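Local coordinates for protein carboxylic ester hydrolase (Aspergillus niger, PDB 7K4O) that hydrolyses ester bonds of tannins as a serine esterase of the tannase family, probably releasing gallic acid, at residues A53-S65 with D72-T84. Sequence-based numbering, arbitrary orientation.
With NAG (2-acetamido-2-deoxy-beta-D-glucopyranose), chain C.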
ATOM      1  N   ALA A  53      15.755   0.731  16.628  1.00 27.47           N
ATOM      2  CA  ALA A  53      16.099   1.838  17.538  1.00 28.55           C
ATOM      3  C   ALA A  53      15.547   1.569  18.924  1.00 27.06           C
ATOM      4  O   ALA A  53      14.670   0.750  19.097  1.00 27.63           O
ATOM      5  CB  ALA A  53      15.577   3.165  17.025  1.00 31.06           C
ATOM      6  N   THR A  54      15.985   2.389  19.854  1.00 26.87           N
ATOM      7  CA  THR A  54      15.395   2.498  21.193  1.00 25.84           C
ATOM      8  C   THR A  54      14.895   3.920  21.377  1.00 28.03           C
ATOM      9  O   THR A  54      15.681   4.871  21.145  1.00 27.76           O
ATOM     10  CB  THR A  54      16.403   2.111  22.294  1.00 31.37           C
ATOM     11  OG1 THR A  54      16.849   0.788  22.011  1.00 32.61           O
ATOM     12  CG2 THR A  54      15.776   2.098  23.653  1.00 32.53           C
ATOM     13  N   ILE A  55      13.618   4.085  21.711  1.00 26.01           N
ATOM     14  CA  ILE A  55      12.989   5.446  21.717  1.00 25.74           C
ATOM     15  C   ILE A  55      12.370   5.769  23.058  1.00 25.10           C
ATOM     16  O   ILE A  55      11.957   4.869  23.813  1.00 26.53           O
ATOM     17  CB  ILE A  55      11.967   5.610  20.569  1.00 24.62           C
ATOM     18  CG1 ILE A  55      10.860   4.582  20.661  1.00 24.30           C
ATOM     19  CG2 ILE A  55      12.693   5.508  19.253  1.00 27.95           C
ATOM     20  CD1 ILE A  55       9.766   4.766  19.618  1.00 30.51           C
ATOM     21  N   ASN A  56      12.274   7.071  23.338  1.00 24.23           N
ATOM     22  CA  ASN A  56      11.541   7.629  24.481  1.00 23.89           C
ATOM     23  C   ASN A  56      10.485   8.579  23.909  1.00 25.07           C
ATOM     24  O   ASN A  56      10.833   9.326  22.955  1.00 24.61           O
ATOM     25  CB  ASN A  56      12.453   8.463  25.395  1.00 25.90           C
ATOM     26  CG  ASN A  56      13.671   7.665  25.817  1.00 28.40           C
ATOM     27  OD1 ASN A  56      13.552   6.594  26.369  1.00 28.20           O
ATOM     28  ND2 ASN A  56      14.851   8.180  25.549  1.00 33.85           N
ATOM     29  N   TYR A  57       9.298   8.606  24.486  1.00 23.02           N
ATOM     30  CA  TYR A  57       8.236   9.527  24.006  1.00 25.41           C
ATOM     31  C   TYR A  57       7.146   9.694  25.018  1.00 24.37           C
ATOM     32  O   TYR A  57       7.033   8.942  26.004  1.00 23.81           O
ATOM     33  CB  TYR A  57       7.708   9.015  22.650  1.00 23.77           C
ATOM     34  CG  TYR A  57       7.130   7.626  22.664  1.00 22.12           C
ATOM     35  CD1 TYR A  57       7.942   6.528  22.463  1.00 22.99           C
ATOM     36  CD2 TYR A  57       5.777   7.420  22.914  1.00 23.13           C
ATOM     37  CE1 TYR A  57       7.432   5.233  22.489  1.00 24.55           C
ATOM     38  CE2 TYR A  57       5.258   6.132  22.935  1.00 23.69           C
ATOM     39  CZ  TYR A  57       6.085   5.053  22.747  1.00 24.64           C
ATOM     40  OH  TYR A  57       5.531   3.796  22.793  1.00 27.52           O
ATOM     41  N   CYS A  58       6.311  10.673  24.751  1.00 21.25           N
ATOM     42  CA  CYS A  58       5.056  10.938  25.430  1.00 20.29           C
ATOM     43  C   CYS A  58       3.936  10.370  24.587  1.00 23.06           C
ATOM     44  O   CYS A  58       3.714  10.898  23.470  1.00 23.19           O
ATOM     45  CB  CYS A  58       4.847  12.413  25.646  1.00 22.80           C
ATOM     46  SG  CYS A  58       3.385  12.752  26.632  1.00 27.62           S
ATOM     47  N   ASN A  59       3.248   9.371  25.110  1.00 21.87           N
ATOM     48  CA  ASN A  59       2.058   8.813  24.422  1.00 24.16           C
ATOM     49  C   ASN A  59       0.856   9.653  24.809  1.00 22.57           C
ATOM     50  O   ASN A  59       0.386   9.580  25.980  1.00 22.33           O
ATOM     51  CB  ASN A  59       1.904   7.346  24.790  1.00 22.31           C
ATOM     52  CG  ASN A  59       0.572   6.734  24.406  1.00 26.21           C
ATOM     53  OD1 ASN A  59      -0.045   7.192  23.451  1.00 23.95           O
ATOM     54  ND2 ASN A  59       0.085   5.766  25.213  1.00 23.58           N
ATOM     55  N   VAL A  60       0.247  10.348  23.840  1.00 22.21           N
ATOM     56  CA  VAL A  60      -0.903  11.256  24.051  1.00 21.65           C
ATOM     57  C   VAL A  60      -2.131  10.645  23.359  1.00 20.92           C
ATOM     58  O   VAL A  60      -2.024  10.248  22.192  1.00 21.38           O
ATOM     59  CB  VAL A  60      -0.650  12.650  23.456  1.00 22.53           C
ATOM     60  CG1 VAL A  60      -1.858  13.542  23.606  1.00 23.70           C
ATOM     61  CG2 VAL A  60       0.576  13.280  24.124  1.00 25.61           C
ATOM     62  N   THR A  61      -3.252  10.620  24.043  1.00 21.74           N
ATOM     63  CA  THR A  61      -4.546  10.405  23.334  1.00 23.67           C
ATOM     64  C   THR A  61      -5.530  11.480  23.721  1.00 22.69           C
ATOM     65  O   THR A  61      -5.475  12.060  24.807  1.00 23.49           O
ATOM     66  CB  THR A  61      -5.188   9.017  23.497  1.00 24.79           C
ATOM     67  OG1 THR A  61      -5.847   8.941  24.770  1.00 27.29           O
ATOM     68  CG2 THR A  61      -4.222   7.894  23.260  1.00 22.97           C
ATOM     69  N   PHE A  62      -6.497  11.733  22.847  1.00 20.40           N
ATOM     70  CA  PHE A  62      -7.646  12.582  23.145  1.00 20.24           C
ATOM     71  C   PHE A  62      -8.722  12.367  22.073  1.00 21.76           C
ATOM     72  O   PHE A  62      -8.459  11.707  21.063  1.00 22.05           O
ATOM     73  CB  PHE A  62      -7.284  14.058  23.240  1.00 21.63           C
ATOM     74  CG  PHE A  62      -6.635  14.627  22.009  1.00 20.92           C
ATOM     75  CD1 PHE A  62      -5.263  14.548  21.859  1.00 21.85           C
ATOM     76  CD2 PHE A  62      -7.380  15.199  21.001  1.00 23.18           C
ATOM     77  CE1 PHE A  62      -4.650  15.042  20.718  1.00 24.00           C
ATOM     78  CE2 PHE A  62      -6.768  15.752  19.877  1.00 24.38           C
ATOM     79  CZ  PHE A  62      -5.410  15.626  19.717  1.00 24.53           C
ATOM     80  N   ALA A  63      -9.910  12.859  22.389  1.00 21.20           N
ATOM     81  CA  ALA A  63     -11.113  12.666  21.564  1.00 23.33           C
ATOM     82  C   ALA A  63     -11.563  13.999  20.998  1.00 21.25           C
ATOM     83  O   ALA A  63     -11.398  15.073  21.601  1.00 23.35           O
ATOM     84  CB  ALA A  63     -12.220  12.044  22.401  1.00 23.97           C
ATOM     85  N   TYR A  64     -12.223  13.928  19.844  1.00 22.01           N
ATOM     86  CA  TYR A  64     -12.973  15.062  19.288  1.00 21.16           C
ATOM     87  C   TYR A  64     -14.266  14.533  18.657  1.00 23.20           C
ATOM     88  O   TYR A  64     -14.429  13.332  18.516  1.00 22.82           O
ATOM     89  CB  TYR A  64     -12.134  15.885  18.322  1.00 21.85           C
ATOM     90  CG  TYR A  64     -11.786  15.249  17.003  1.00 20.94           C
ATOM     91  CD1 TYR A  64     -12.625  15.362  15.906  1.00 20.68           C
ATOM     92  CD2 TYR A  64     -10.600  14.580  16.822  1.00 20.78           C
ATOM     93  CE1 TYR A  64     -12.269  14.844  14.671  1.00 20.40           C
ATOM     94  CE2 TYR A  64     -10.234  14.031  15.606  1.00 20.59           C
ATOM     95  CZ  TYR A  64     -11.059  14.168  14.513  1.00 19.76           C
ATOM     96  OH  TYR A  64     -10.681  13.652  13.305  1.00 21.14           O
ATOM     97  N   SER A  65     -15.140  15.450  18.285  1.00 22.61           N
ATOM     98  CA  SER A  65     -16.413  15.070  17.647  0.88 22.20           C
ATOM     99  C   SER A  65     -16.778  16.051  16.542  1.00 21.85           C
ATOM    100  O   SER A  65     -16.331  17.204  16.561  1.00 23.17           O
ATOM    101  CB  SER A  65     -17.498  14.951  18.660  0.88 25.08           C
ATOM    102  OG  SER A  65     -17.728  16.167  19.330  0.88 23.64           O
ATOM    103  N   ASP A  72     -21.153  10.880  17.710  1.00 25.84           N
ATOM    104  CA  ASP A  72     -19.841  10.869  17.020  1.00 25.33           C
ATOM    105  C   ASP A  72     -18.693  11.010  18.045  1.00 22.97           C
ATOM    106  O   ASP A  72     -18.786  11.859  18.975  1.00 25.99           O
ATOM    107  CB  ASP A  72     -19.787  11.995  16.009  1.00 25.12           C
ATOM    108  CG  ASP A  72     -18.625  11.886  15.050  1.00 25.74           C
ATOM    109  OD1 ASP A  72     -18.567  10.898  14.294  1.00 27.49           O
ATOM    110  OD2 ASP A  72     -17.749  12.800  15.120  1.00 24.58           O
ATOM    111  N   GLN A  73     -17.613  10.269  17.829  1.00 23.25           N
ATOM    112  CA  GLN A  73     -16.357  10.440  18.580  1.00 23.35           C
ATOM    113  C   GLN A  73     -15.194   9.884  17.752  1.00 22.46           C
ATOM    114  O   GLN A  73     -15.253   8.742  17.237  1.00 23.20           O
ATOM    115  CB  GLN A  73     -16.412   9.721  19.927  1.00 27.61           C
ATOM    116  CG  GLN A  73     -15.206  10.051  20.797  1.00 26.96           C
ATOM    117  CD  GLN A  73     -15.332   9.508  22.202  1.00 30.37           C
ATOM    118  OE1 GLN A  73     -15.625  10.258  23.130  1.00 40.37           O
ATOM    119  NE2 GLN A  73     -15.126   8.219  22.364  1.00 28.02           N
ATOM    120  N   VAL A  74     -14.140  10.673  17.656  1.00 20.65           N
ATOM    121  CA  VAL A  74     -12.892  10.296  16.984  1.00 21.14           C
ATOM    122  C   VAL A  74     -11.782  10.331  18.053  1.00 20.33           C
ATOM    123  O   VAL A  74     -11.746  11.268  18.854  1.00 22.18           O
ATOM    124  CB  VAL A  74     -12.582  11.256  15.833  1.00 20.99           C
ATOM    125  CG1 VAL A  74     -11.340  10.802  15.100  1.00 21.51           C
ATOM    126  CG2 VAL A  74     -13.763  11.407  14.858  1.00 21.53           C
ATOM    127  N   LEU A  75     -10.939   9.334  18.072  1.00 20.83           N
ATOM    128  CA  LEU A  75      -9.754   9.298  18.951  1.00 22.29           C
ATOM    129  C   LEU A  75      -8.506   9.519  18.074  1.00 21.28           C
ATOM    130  O   LEU A  75      -8.313   8.874  17.052  1.00 20.27           O
ATOM    131  CB  LEU A  75      -9.641   7.954  19.662  1.00 22.62           C
ATOM    132  CG  LEU A  75     -10.865   7.588  20.476  1.00 27.52           C
ATOM    133  CD1 LEU A  75     -10.717   6.223  21.080  1.00 30.09           C
ATOM    134  CD2 LEU A  75     -11.148   8.622  21.538  1.00 29.24           C
ATOM    135  N   LEU A  76      -7.590  10.326  18.595  1.00 21.40           N
ATOM    136  CA  LEU A  76      -6.245  10.443  18.035  1.00 20.74           C
ATOM    137  C   LEU A  76      -5.233   9.939  19.060  1.00 19.75           C
ATOM    138  O   LEU A  76      -5.441  10.096  20.278  1.00 20.43           O
ATOM    139  CB  LEU A  76      -5.946  11.905  17.689  1.00 20.80           C
ATOM    140  CG  LEU A  76      -6.874  12.583  16.690  1.00 21.44           C
ATOM    141  CD1 LEU A  76      -6.357  13.968  16.378  1.00 21.90           C
ATOM    142  CD2 LEU A  76      -7.022  11.767  15.410  1.00 21.07           C
ATOM    143  N   GLU A  77      -4.173   9.366  18.552  1.00 20.95           N
ATOM    144  CA  GLU A  77      -3.021   8.981  19.388  1.00 20.81           C
ATOM    145  C   GLU A  77      -1.793   9.601  18.733  1.00 22.32           C
ATOM    146  O   GLU A  77      -1.556   9.358  17.558  1.00 21.11           O
ATOM    147  CB  GLU A  77      -2.867   7.465  19.538  1.00 20.18           C
ATOM    148  CG  GLU A  77      -1.649   7.064  20.389  1.00 20.96           C
ATOM    149  CD  GLU A  77      -1.703   5.620  20.894  1.00 25.82           C
ATOM    150  OE1 GLU A  77      -0.674   4.939  20.910  1.00 23.99           O
ATOM    151  OE2 GLU A  77      -2.856   5.145  21.152  1.00 26.86           O
ATOM    152  N   ILE A  78      -1.019  10.345  19.528  1.00 20.06           N
ATOM    153  CA  ILE A  78       0.151  11.081  19.009  1.00 19.59           C
ATOM    154  C   ILE A  78       1.301  10.792  19.976  1.00 18.89           C
ATOM    155  O   ILE A  78       1.106  10.934  21.179  1.00 21.30           O
ATOM    156  CB  ILE A  78      -0.173  12.593  18.918  1.00 19.85           C
ATOM    157  CG1 ILE A  78      -1.279  12.847  17.860  1.00 21.42           C
ATOM    158  CG2 ILE A  78       1.074  13.400  18.562  1.00 22.11           C
ATOM    159  CD1 ILE A  78      -1.793  14.270  17.843  1.00 21.87           C
ATOM    160  N   TRP A  79       2.416  10.389  19.427  1.00 20.34           N
ATOM    161  CA  TRP A  79       3.646  10.197  20.227  1.00 20.76           C
ATOM    162  C   TRP A  79       4.536  11.418  20.026  1.00 21.88           C
ATOM    163  O   TRP A  79       4.945  11.667  18.892  1.00 20.64           O
ATOM    164  CB  TRP A  79       4.338   8.931  19.842  1.00 20.26           C
ATOM    165  CG  TRP A  79       3.595   7.661  20.140  1.00 21.75           C
ATOM    166  CD1 TRP A  79       2.333   7.506  20.652  1.00 21.36           C
ATOM    167  CD2 TRP A  79       4.101   6.345  19.905  1.00 21.26           C
ATOM    168  NE1 TRP A  79       2.032   6.163  20.744  1.00 22.56           N
ATOM    169  CE2 TRP A  79       3.075   5.431  20.250  1.00 21.52           C
ATOM    170  CE3 TRP A  79       5.290   5.846  19.394  1.00 20.39           C
ATOM    171  CZ2 TRP A  79       3.259   4.054  20.151  1.00 25.03           C
ATOM    172  CZ3 TRP A  79       5.470   4.483  19.265  1.00 24.98           C
ATOM    173  CH2 TRP A  79       4.452   3.595  19.633  1.00 23.95           C
ATOM    174  N   LEU A  80       4.891  12.055  21.132  1.00 20.99           N
ATOM    175  CA  LEU A  80       5.738  13.282  21.142  1.00 20.73           C
ATOM    176  C   LEU A  80       7.145  12.953  21.605  1.00 22.49           C
ATOM    177  O   LEU A  80       7.344  12.435  22.707  1.00 21.53           O
ATOM    178  CB  LEU A  80       5.110  14.292  22.085  1.00 20.12           C
ATOM    179  CG  LEU A  80       3.711  14.784  21.791  1.00 21.04           C
ATOM    180  CD1 LEU A  80       3.226  15.695  22.895  1.00 23.00           C
ATOM    181  CD2 LEU A  80       3.645  15.520  20.457  1.00 22.92           C
ATOM    182  N   PRO A  81       8.159  13.187  20.775  1.00 20.65           N
ATOM    183  CA  PRO A  81       9.541  13.084  21.252  1.00 20.98           C
ATOM    184  C   PRO A  81       9.830  13.997  22.444  1.00 20.81           C
ATOM    185  O   PRO A  81       9.199  15.011  22.685  1.00 22.15           O
ATOM    186  CB  PRO A  81      10.395  13.557  20.069  1.00 23.79           C
ATOM    187  CG  PRO A  81       9.458  13.403  18.846  1.00 23.34           C
ATOM    188  CD  PRO A  81       8.053  13.587  19.347  1.00 21.72           C
ATOM    189  N   ALA A  82      10.840  13.614  23.200  1.00 22.77           N
ATOM    190  CA  ALA A  82      11.405  14.497  24.228  1.00 23.59           C
ATOM    191  C   ALA A  82      11.789  15.811  23.529  1.00 22.90           C
ATOM    192  O   ALA A  82      12.283  15.788  22.394  1.00 22.81           O
ATOM    193  CB  ALA A  82      12.611  13.835  24.830  1.00 23.46           C
ATOM    194  N   PRO A  83      11.633  16.941  24.217  1.00 23.59           N
ATOM    195  CA  PRO A  83      12.003  18.228  23.611  1.00 24.33           C
ATOM    196  C   PRO A  83      13.413  18.299  23.044  1.00 26.45           C
ATOM    197  O   PRO A  83      13.568  18.835  21.944  1.00 26.30           O
ATOM    198  CB  PRO A  83      11.799  19.196  24.774  1.00 25.73           C
ATOM    199  CG  PRO A  83      10.703  18.587  25.593  1.00 27.36           C
ATOM    200  CD  PRO A  83      10.985  17.100  25.528  1.00 23.93           C
ATOM    201  N   THR A  84      14.382  17.600  23.655  1.00 28.80           N
ATOM    202  CA  THR A  84      15.768  17.666  23.141  0.67 29.11           C
ATOM    203  C   THR A  84      15.904  16.806  21.892  1.00 30.23           C
ATOM    204  O   THR A  84      16.863  16.993  21.186  1.00 28.65           O
ATOM    205  CB  THR A  84      16.803  17.341  24.233  0.67 32.23           C
ATOM    206  OG1 THR A  84      16.530  16.053  24.791  0.67 35.59           O
ATOM    207  CG2 THR A  84      16.806  18.416  25.291  0.67 32.16           C
TER
HETATM  208  C1  NAG C   1      -1.160   5.083  24.901  0.80 19.75           C
HETATM  209  C2  NAG C   1      -0.964   3.587  25.115  0.87 22.82           C
HETATM  210  C3  NAG C   1      -2.324   2.915  24.899  0.90 24.71           C
HETATM  211  C4  NAG C   1      -3.342   3.518  25.754  0.99 26.23           C
HETATM  212  C5  NAG C   1      -3.403   5.034  25.563  0.89 22.97           C
HETATM  213  C6  NAG C   1      -4.358   5.760  26.447  1.00 25.53           C
HETATM  214  C7  NAG C   1       1.308   2.826  24.635  0.72 26.99           C
HETATM  215  C8  NAG C   1       2.156   2.206  23.648  0.97 37.06           C
HETATM  216  N2  NAG C   1       0.005   3.026  24.230  0.88 26.04           N
HETATM  217  O3  NAG C   1      -2.158   1.529  25.134  0.84 27.69           O
HETATM  218  O4  NAG C   1      -4.605   3.029  25.309  0.86 24.40           O
HETATM  219  O5  NAG C   1      -2.104   5.586  25.777  0.89 23.27           O
HETATM  220  O6  NAG C   1      -4.234   5.456  27.841  0.85 25.73           O
HETATM  221  O7  NAG C   1       1.701   3.193  25.729  0.81 30.99           O
HETATM  222  O   HOH W   1      12.347  11.274  22.160  1.00 25.24           O
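C58, V60, F62 and Y64 pair with L80, I78, L76 and V74 as the hydrogen-bonded pairs of an antiparallel beta hairpin, each giving and taking one backbone bond; I78 N to V60 O measures 2.8 Å, F62 N to L76 O 3.2 Å. Where the strands part, a water accepts from A82 N and donates to N56 O. On the face carrying N59, T61, E77 and W79, W79 NE1 donates to the anti lone pair of E77 OE1 (3.0 Å), a bond within one strand that, with the Y57 stack, helps hold the indole's rotation. That stack is offset, the Y57 centroid 4.0 Å from that of the six-membered indole ring, planes 11° apart. N59 ND2 carries the N-linked glycan through C1 of its NAG. The face of V60, F62, Y64, V74, L76, I78 and L80 is apolar: with CG between backbone N and carbonyl carbon (chi1 70°), the Y64 ring lies over V74 CB in a CH-pi contact, L76 CG at its edge. F62 CZ packs on L76 CD1, V60 CG2 on L80 CD1. A disulfide ties C58 to C10. Strand 28-47 flanks 50-66, helix 108-111 packs against Y57 and W79, and strand 115-120 joins the hairpin to the parallel strands of a probable alpha/beta-hydrolase core.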